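Local coordinates for Lmo2241 protein (Listeria monocytogenes, PDB 4HAM), which probably binds DNA through a GntR-type winged helix-turn-helix domain and regulates transcription, at residues 24-28 with 29-33; 89-92 with 93-97; 53-56 with 57-61. All coordinates share one frame; numbering follows the deposited sequence.

Contact 1. Residues 24-28 with 29-33; sequences KEQVV and KGVLQ
E25 sends CG away from its own backbone N (chi1 -167°), whereas K29, one turn on, swings CG to the side of its backbone N (chi1 -70°) and bends again at its last torsion; the two chains therefore converge although E25 stays extended. A salt bridge results, K29 NZ lying 2.8 Å from E25 OE2. The ammonium approaches from above the carboxylate plane, and it also bonds to the carbonyl of I126. The helical backbone bond between the two residues runs from K29 N to E25 O at 2.9 Å.

Beyond K29 the chain leaves the helix in a Schellman motif. G30 has a positive phi, a backbone geometry that glycine adopts readily. Its N donates to V27 O at 3.0 Å, and L32 N reaches back to Q26 O at 3.1 Å in an almost straight bond (175° at the hydrogen). Both donors stand well above the carbonyl planes. V31 N adds a weak bond to Q26 O. Water 1 ties the turn again, donating to V27 O and L32 O.

L32 folds back over the last turn. Its CD1 lies 3.4 Å from Q26 OE1 and also meets Q26 CB, while its CB packs on V27 CG2 at 4.0 Å, the two side chains crossing at about a right angle. The amide of Q26 is held from outside, its NE2 donating to the carbonyl of A3.

This C-terminal end of helix 15-29 is covered on several sides: V27 and L32 touch I78 of strand 75-78, E25 and V28 lean on helix 112-127, and V28 also packs on V106 of the second subunit.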
loop_
_atom_site.group_PDB
_atom_site.type_symbol
_atom_site.label_atom_id
_atom_site.label_comp_id
_atom_site.label_asym_id
_atom_site.label_seq_id
_atom_site.Cartn_x
_atom_site.Cartn_y
_atom_site.Cartn_z
ATOM N N LYS A 24 15.998 -3.671 0.895
ATOM C CA LYS A 24 15.238 -4.396 1.912
ATOM C C LYS A 24 14.991 -5.859 1.507
ATOM O O LYS A 24 15.183 -6.782 2.305
ATOM C CB LYS A 24 13.898 -3.685 2.154
ATOM C CG LYS A 24 13.110 -4.224 3.331
ATOM C CD LYS A 24 11.743 -3.547 3.490
ATOM C CE LYS A 24 11.861 -2.077 3.883
ATOM N NZ LYS A 24 10.532 -1.450 4.180
ATOM N N GLU A 25 14.559 -6.057 0.265
ATOM C CA GLU A 25 14.283 -7.397 -0.269
ATOM C C GLU A 25 15.545 -8.256 -0.305
ATOM O O GLU A 25 15.508 -9.453 -0.025
ATOM C CB GLU A 25 13.679 -7.301 -1.684
ATOM C CG GLU A 25 13.069 -8.618 -2.176
ATOM C CD GLU A 25 12.630 -8.554 -3.634
ATOM O OE1 GLU A 25 12.665 -7.452 -4.228
ATOM O OE2 GLU A 25 12.238 -9.603 -4.175
ATOM N N GLN A 26 16.668 -7.649 -0.657
ATOM C CA GLN A 26 17.934 -8.388 -0.666
ATOM C C GLN A 26 18.364 -8.810 0.734
ATOM O O GLN A 26 18.971 -9.867 0.908
ATOM C CB GLN A 26 19.031 -7.577 -1.335
ATOM C CG GLN A 26 18.881 -7.521 -2.835
ATOM C CD GLN A 26 19.983 -6.746 -3.485
ATOM O OE1 GLN A 26 20.967 -6.380 -2.836
ATOM N NE2 GLN A 26 19.829 -6.479 -4.771
ATOM N N VAL A 27 18.053 -7.987 1.730
ATOM C CA VAL A 27 18.278 -8.388 3.108
ATOM C C VAL A 27 17.375 -9.564 3.445
ATOM O O VAL A 27 17.838 -10.561 4.004
ATOM C CB VAL A 27 18.052 -7.229 4.115
ATOM C CG1 VAL A 27 18.100 -7.743 5.543
ATOM C CG2 VAL A 27 19.076 -6.134 3.899
ATOM N N VAL A 28 16.097 -9.471 3.084
ATOM C CA VAL A 28 15.175 -10.584 3.324
ATOM C C VAL A 28 15.663 -11.888 2.687
ATOM O O VAL A 28 15.582 -12.949 3.300
ATOM C CB VAL A 28 13.745 -10.261 2.842
ATOM C CG1 VAL A 28 12.887 -11.522 2.819
ATOM C CG2 VAL A 28 13.123 -9.186 3.739
ATOM N N LYS A 29 16.183 -11.800 1.465
ATOM C CA LYS A 29 16.708 -12.963 0.753
ATOM C C LYS A 29 17.977 -13.542 1.352
ATOM O O LYS A 29 18.346 -14.671 1.037
ATOM C CB LYS A 29 17.030 -12.612 -0.701
ATOM C CG LYS A 29 15.821 -12.347 -1.579
ATOM C CD LYS A 29 16.265 -12.006 -2.994
ATOM C CE LYS A 29 15.194 -11.204 -3.736
ATOM N NZ LYS A 29 13.873 -11.889 -3.717
ATOM N N GLY A 30 18.672 -12.762 2.174
ATOM C CA GLY A 30 19.969 -13.199 2.674
ATOM C C GLY A 30 21.103 -12.901 1.703
ATOM O O GLY A 30 22.253 -13.272 1.940
ATOM N N VAL A 31 20.787 -12.207 0.612
ATOM C CA VAL A 31 21.811 -11.795 -0.334
ATOM C C VAL A 31 22.672 -10.742 0.335
ATOM O O VAL A 31 23.888 -10.702 0.129
ATOM C CB VAL A 31 21.203 -11.240 -1.640
ATOM C CG1 VAL A 31 22.242 -10.464 -2.438
ATOM C CG2 VAL A 31 20.614 -12.384 -2.464
ATOM N N LEU A 32 22.025 -9.892 1.131
ATOM C CA LEU A 32 22.724 -8.970 2.031
ATOM C C LEU A 32 22.566 -9.469 3.471
ATOM O O LEU A 32 21.466 -9.815 3.905
ATOM C CB LEU A 32 22.176 -7.550 1.880
ATOM C CG LEU A 32 22.529 -6.829 0.577
ATOM C CD1 LEU A 32 21.703 -5.536 0.406
ATOM C CD2 LEU A 32 24.019 -6.523 0.565
ATOM N N GLN A 33 23.673 -9.523 4.204
ATOM C CA GLN A 33 23.668 -10.058 5.563
ATOM C C GLN A 33 23.988 -8.946 6.552
ATOM O O GLN A 33 24.631 -7.977 6.189
ATOM C CB GLN A 33 24.740 -11.139 5.694
ATOM C CG GLN A 33 24.522 -12.358 4.813
ATOM C CD GLN A 33 25.635 -13.375 4.961
ATOM O OE1 GLN A 33 26.795 -13.103 4.626
ATOM N NE2 GLN A 33 25.295 -14.552 5.479
HETATM O O HOH W 1 20.065 -10.869 5.710
#

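Contact 2. Residues 89-92 with 93-97; sequences KKLA and ETRTK. With SO4 (sulfate ion), chain B.
Between K90 and T94 the backbone and a side chain bond together: K90 O accepts from T94 N at 2.9 Å and from T94 OG1 at 2.7 Å, the two donors arriving from opposite faces of the carbonyl plane. A chi1 of -55° sets the hydroxyl beside its own backbone N, within range of that oxygen.

Water-mediated bonds join the charged ends. Water 3 donates to E93 OE1 and accepts from K90 NZ and K97 NZ; water 2 donates to T94 OG1, accepts from K97 NZ and has a weak bond from K90 NZ. K90 NZ and K97 NZ, 4.0 Å apart, thus share both waters.

In the packing, L91 O lies 3.9 Å above the plane of the R95 guanidinium, over its centre, while NH2 touches L91 CB and CD2. K89 CE approaches E93 OE2 to 3.4 Å, but K89 NZ stays 4.5 Å from E93 OE2, beyond a salt bridge.

T96 OG1 donates to O2 of a sulfate, probably from the crystallisation liquor, at 2.7 Å; S11 and Q12 of the second subunit also hold it.

The backbone bonds and the T94 hydroxyl bond, each to the carbonyl four residues earlier, are those of a regular alpha-helix, here helix 88-107, with K90 and K97 spanning two turns.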
loop_
_atom_site.group_PDB
_atom_site.type_symbol
_atom_site.label_atom_id
_atom_site.label_comp_id
_atom_site.label_asym_id
_atom_site.label_seq_id
_atom_site.Cartn_x
_atom_site.Cartn_y
_atom_site.Cartn_z
ATOM N N LYS A 89 5.127 1.214 15.495
ATOM C CA LYS A 89 4.481 2.215 14.652
ATOM C C LYS A 89 4.569 1.845 13.168
ATOM O O LYS A 89 3.594 1.995 12.428
ATOM C CB LYS A 89 5.088 3.599 14.887
ATOM C CG LYS A 89 4.363 4.724 14.161
ATOM C CD LYS A 89 5.034 6.067 14.405
ATOM C CE LYS A 89 4.332 7.177 13.637
ATOM N NZ LYS A 89 4.889 8.520 13.963
ATOM N N LYS A 90 5.730 1.359 12.731
ATOM C CA LYS A 90 5.883 0.952 11.335
ATOM C C LYS A 90 5.007 -0.262 11.034
ATOM O O LYS A 90 4.407 -0.355 9.965
ATOM C CB LYS A 90 7.354 0.669 10.991
ATOM C CG LYS A 90 7.614 0.270 9.529
ATOM C CD LYS A 90 7.407 1.442 8.577
ATOM C CE LYS A 90 7.830 1.087 7.154
ATOM N NZ LYS A 90 7.534 2.200 6.209
ATOM N N LEU A 91 4.936 -1.190 11.986
ATOM C CA LEU A 91 4.093 -2.375 11.857
ATOM C C LEU A 91 2.631 -1.991 11.693
ATOM O O LEU A 91 1.929 -2.502 10.811
ATOM C CB LEU A 91 4.239 -3.256 13.095
ATOM C CG LEU A 91 5.130 -4.487 12.993
ATOM C CD1 LEU A 91 5.315 -5.130 14.370
ATOM C CD2 LEU A 91 4.534 -5.470 11.996
ATOM N N ALA A 92 2.193 -1.083 12.559
ATOM C CA ALA A 92 0.833 -0.562 12.545
ATOM C C ALA A 92 0.516 0.102 11.207
ATOM O O ALA A 92 -0.531 -0.151 10.605
ATOM C CB ALA A 92 0.653 0.433 13.675
ATOM N N GLU A 93 1.430 0.949 10.747
ATOM C CA GLU A 93 1.244 1.642 9.475
ATOM C C GLU A 93 1.182 0.665 8.307
ATOM O O GLU A 93 0.427 0.864 7.355
ATOM C CB GLU A 93 2.377 2.641 9.252
ATOM C CG GLU A 93 2.256 3.880 10.106
ATOM C CD GLU A 93 3.495 4.750 10.054
ATOM O OE1 GLU A 93 4.507 4.333 9.438
ATOM O OE2 GLU A 93 3.457 5.852 10.644
ATOM N N THR A 94 1.985 -0.388 8.386
ATOM C CA THR A 94 2.065 -1.367 7.312
ATOM C C THR A 94 0.823 -2.242 7.297
ATOM O O THR A 94 0.310 -2.581 6.231
ATOM C CB THR A 94 3.346 -2.223 7.419
ATOM O OG1 THR A 94 4.492 -1.362 7.451
ATOM C CG2 THR A 94 3.464 -3.147 6.208
ATOM N N ARG A 95 0.310 -2.580 8.479
ATOM C CA ARG A 95 -0.964 -3.301 8.571
ATOM C C ARG A 95 -2.120 -2.497 7.981
ATOM O O ARG A 95 -3.011 -3.049 7.334
ATOM C CB ARG A 95 -1.267 -3.708 10.025
ATOM C CG ARG A 95 -0.409 -4.869 10.517
ATOM C CD ARG A 95 -0.947 -5.449 11.819
ATOM N NE ARG A 95 -0.860 -4.483 12.900
ATOM C CZ ARG A 95 0.098 -4.477 13.820
ATOM N NH1 ARG A 95 0.094 -3.548 14.762
ATOM N NH2 ARG A 95 1.054 -5.396 13.795
ATOM N N THR A 96 -2.120 -1.192 8.215
ATOM C CA THR A 96 -3.132 -0.327 7.606
ATOM C C THR A 96 -3.019 -0.374 6.080
ATOM O O THR A 96 -4.025 -0.466 5.377
ATOM C CB THR A 96 -3.015 1.119 8.114
ATOM O OG1 THR A 96 -3.386 1.153 9.492
ATOM C CG2 THR A 96 -3.949 2.055 7.334
ATOM N N LYS A 97 -1.790 -0.354 5.570
ATOM C CA LYS A 97 -1.581 -0.432 4.125
ATOM C C LYS A 97 -2.095 -1.749 3.561
ATOM O O LYS A 97 -2.619 -1.785 2.453
ATOM C CB LYS A 97 -0.113 -0.254 3.766
ATOM C CG LYS A 97 0.412 1.160 3.981
ATOM C CD LYS A 97 1.908 1.221 3.725
ATOM C CE LYS A 97 2.530 2.481 4.308
ATOM N NZ LYS A 97 4.020 2.400 4.254
HETATM S S SO4 B . -2.501 4.768 10.495
HETATM O O1 SO4 B . -2.645 5.446 11.783
HETATM O O2 SO4 B . -2.331 3.333 10.712
HETATM O O3 SO4 B . -3.695 4.997 9.691
HETATM O O4 SO4 B . -1.335 5.297 9.795
HETATM O O HOH W 2 5.039 -0.008 5.190
HETATM O O HOH W 3 4.885 3.467 6.778
#

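Contact 3. Residues 53-56 with 57-61; sequences NTVS and KAYQE
Y59 leans back along helix 52-64 over V55, the two side chains lying side by side and pointing the same way. Its CB starts above the preceding turn, 3.6 Å from V55 O, the carbonyl that also accepts the backbone bond from Y59 N at 2.9 Å. CG follows at 3.8 Å from the same oxygen, and CD2 comes closer to it, at 3.5 Å. Further out CE2 meets V55 CG1 at 4.0 Å, and the methyl sits over one face of the ring. The tip lies beyond these residues: OH bonds to the carbonyl of L39, which ties the far end of the ring to the segment preceding helix 41-48. With chi1 at -85°, Y59 CG is placed beside its own backbone N and the ring is directed back toward V55. V55 puts CG1 opposite its backbone N (chi1 178°), which brings that methyl to the ring.

On another face of the helix the contact is polar. Q60 CG passes 3.2 Å from S56 O, the acceptor of Q60 N, and the extended chain carries NE2 to 3.5 Å from S56 OG. Water 4 is hydrogen-bonded to S56 OG and more weakly to Q60 NE2, so it spans the two ends.

Outside these residues, V55 and Y59 both pack on F44 of helix 41-48, A58 touches I19 and T54 touches I15 and Y16 of helix 15-29. K57 makes a cation-pi contact with Y16.

Helices 41-48 and 52-64 form the helix-turn-helix of a GntR-type winged domain. In that family the second of them is the recognition helix, and here V55 and Y59 face the first helix while S56 and Q60 lie on a different, more exposed side, consistent with that role.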
loop_
_atom_site.group_PDB
_atom_site.type_symbol
_atom_site.label_atom_id
_atom_site.label_comp_id
_atom_site.label_asym_id
_atom_site.label_seq_id
_atom_site.Cartn_x
_atom_site.Cartn_y
_atom_site.Cartn_z
ATOM N N ASN A 53 21.974 12.389 -5.505
ATOM C CA ASN A 53 21.001 12.898 -4.531
ATOM C C ASN A 53 19.805 11.944 -4.331
ATOM O O ASN A 53 19.236 11.848 -3.237
ATOM C CB ASN A 53 20.544 14.303 -4.913
ATOM C CG ASN A 53 21.709 15.287 -5.021
ATOM O OD1 ASN A 53 22.266 15.713 -4.012
ATOM N ND2 ASN A 53 22.084 15.642 -6.253
ATOM N N THR A 54 19.436 11.222 -5.387
ATOM C CA THR A 54 18.403 10.190 -5.282
ATOM C C THR A 54 18.872 9.009 -4.436
ATOM O O THR A 54 18.133 8.486 -3.597
ATOM C CB THR A 54 17.980 9.702 -6.685
ATOM O OG1 THR A 54 17.459 10.813 -7.416
ATOM C CG2 THR A 54 16.912 8.620 -6.601
ATOM N N VAL A 55 20.112 8.584 -4.646
ATOM C CA VAL A 55 20.669 7.505 -3.837
ATOM C C VAL A 55 20.826 7.924 -2.367
ATOM O O VAL A 55 20.600 7.133 -1.464
ATOM C CB VAL A 55 22.023 7.033 -4.406
ATOM C CG1 VAL A 55 22.629 5.941 -3.525
ATOM C CG2 VAL A 55 21.836 6.539 -5.844
ATOM N N SER A 56 21.197 9.176 -2.144
ATOM C CA SER A 56 21.315 9.692 -0.788
ATOM C C SER A 56 19.961 9.651 -0.079
ATOM O O SER A 56 19.858 9.278 1.094
ATOM C CB SER A 56 21.865 11.114 -0.815
ATOM O OG SER A 56 21.840 11.687 0.478
ATOM N N LYS A 57 18.914 10.005 -0.813
ATOM C CA LYS A 57 17.555 9.991 -0.286
ATOM C C LYS A 57 17.137 8.567 0.117
ATOM O O LYS A 57 16.532 8.351 1.171
ATOM C CB LYS A 57 16.617 10.571 -1.341
ATOM C CG LYS A 57 15.199 10.836 -0.888
ATOM C CD LYS A 57 14.509 11.787 -1.871
ATOM C CE LYS A 57 12.990 11.718 -1.742
ATOM N NZ LYS A 57 12.589 11.497 -0.326
ATOM N N ALA A 58 17.476 7.595 -0.728
ATOM C CA ALA A 58 17.192 6.200 -0.446
ATOM C C ALA A 58 17.951 5.700 0.781
ATOM O O ALA A 58 17.388 5.011 1.626
ATOM C CB ALA A 58 17.543 5.329 -1.670
ATOM N N TYR A 59 19.229 6.033 0.863
ATOM C CA TYR A 59 20.031 5.611 2.018
ATOM C C TYR A 59 19.545 6.245 3.317
ATOM O O TYR A 59 19.582 5.614 4.379
ATOM C CB TYR A 59 21.510 5.940 1.799
ATOM C CG TYR A 59 22.284 4.875 1.023
ATOM C CD1 TYR A 59 23.625 4.638 1.300
ATOM C CD2 TYR A 59 21.676 4.124 0.018
ATOM C CE1 TYR A 59 24.348 3.686 0.607
ATOM C CE2 TYR A 59 22.397 3.159 -0.692
ATOM C CZ TYR A 59 23.737 2.949 -0.383
ATOM O OH TYR A 59 24.477 2.001 -1.055
ATOM N N GLN A 60 19.125 7.504 3.250
ATOM C CA GLN A 60 18.537 8.157 4.428
ATOM C C GLN A 60 17.276 7.432 4.898
ATOM O O GLN A 60 17.049 7.251 6.101
ATOM C CB GLN A 60 18.198 9.619 4.138
ATOM C CG GLN A 60 19.402 10.516 4.029
ATOM C CD GLN A 60 19.027 11.972 3.814
ATOM O OE1 GLN A 60 17.906 12.387 4.115
ATOM N NE2 GLN A 60 19.961 12.753 3.278
ATOM N N GLU A 61 16.452 7.021 3.943
ATOM C CA GLU A 61 15.220 6.310 4.268
ATOM C C GLU A 61 15.524 4.904 4.805
ATOM O O GLU A 61 14.902 4.449 5.773
ATOM C CB GLU A 61 14.287 6.256 3.056
ATOM C CG GLU A 61 12.978 5.512 3.311
ATOM C CD GLU A 61 12.148 6.132 4.435
ATOM O OE1 GLU A 61 12.245 7.367 4.665
ATOM O OE2 GLU A 61 11.389 5.380 5.089
HETATM O O HOH W 4 22.384 10.261 2.955
#

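How the contacts relate
Contacts 1 and 3 both belong to the GntR-family part of the chain, with centres 18 Å apart: residues 24-33 form the end of helix 15-29 and its exit, whereas residues 53-61 lie in helix 52-64, which packs on an earlier part of that same helix. Contact 2 lies in helix 88-107, its centre 21 Å from that of contact 1 and 22 Å from that of contact 3. None touches another. Contacts 1 and 2 both meet the second subunit, which shares the sulfate at contact 2; no other chain of the assembly touches residues 53-61. The T54 side chain of contact 3 is about 4 Å from a bound sulfate, also probably from the crystallisation liquor.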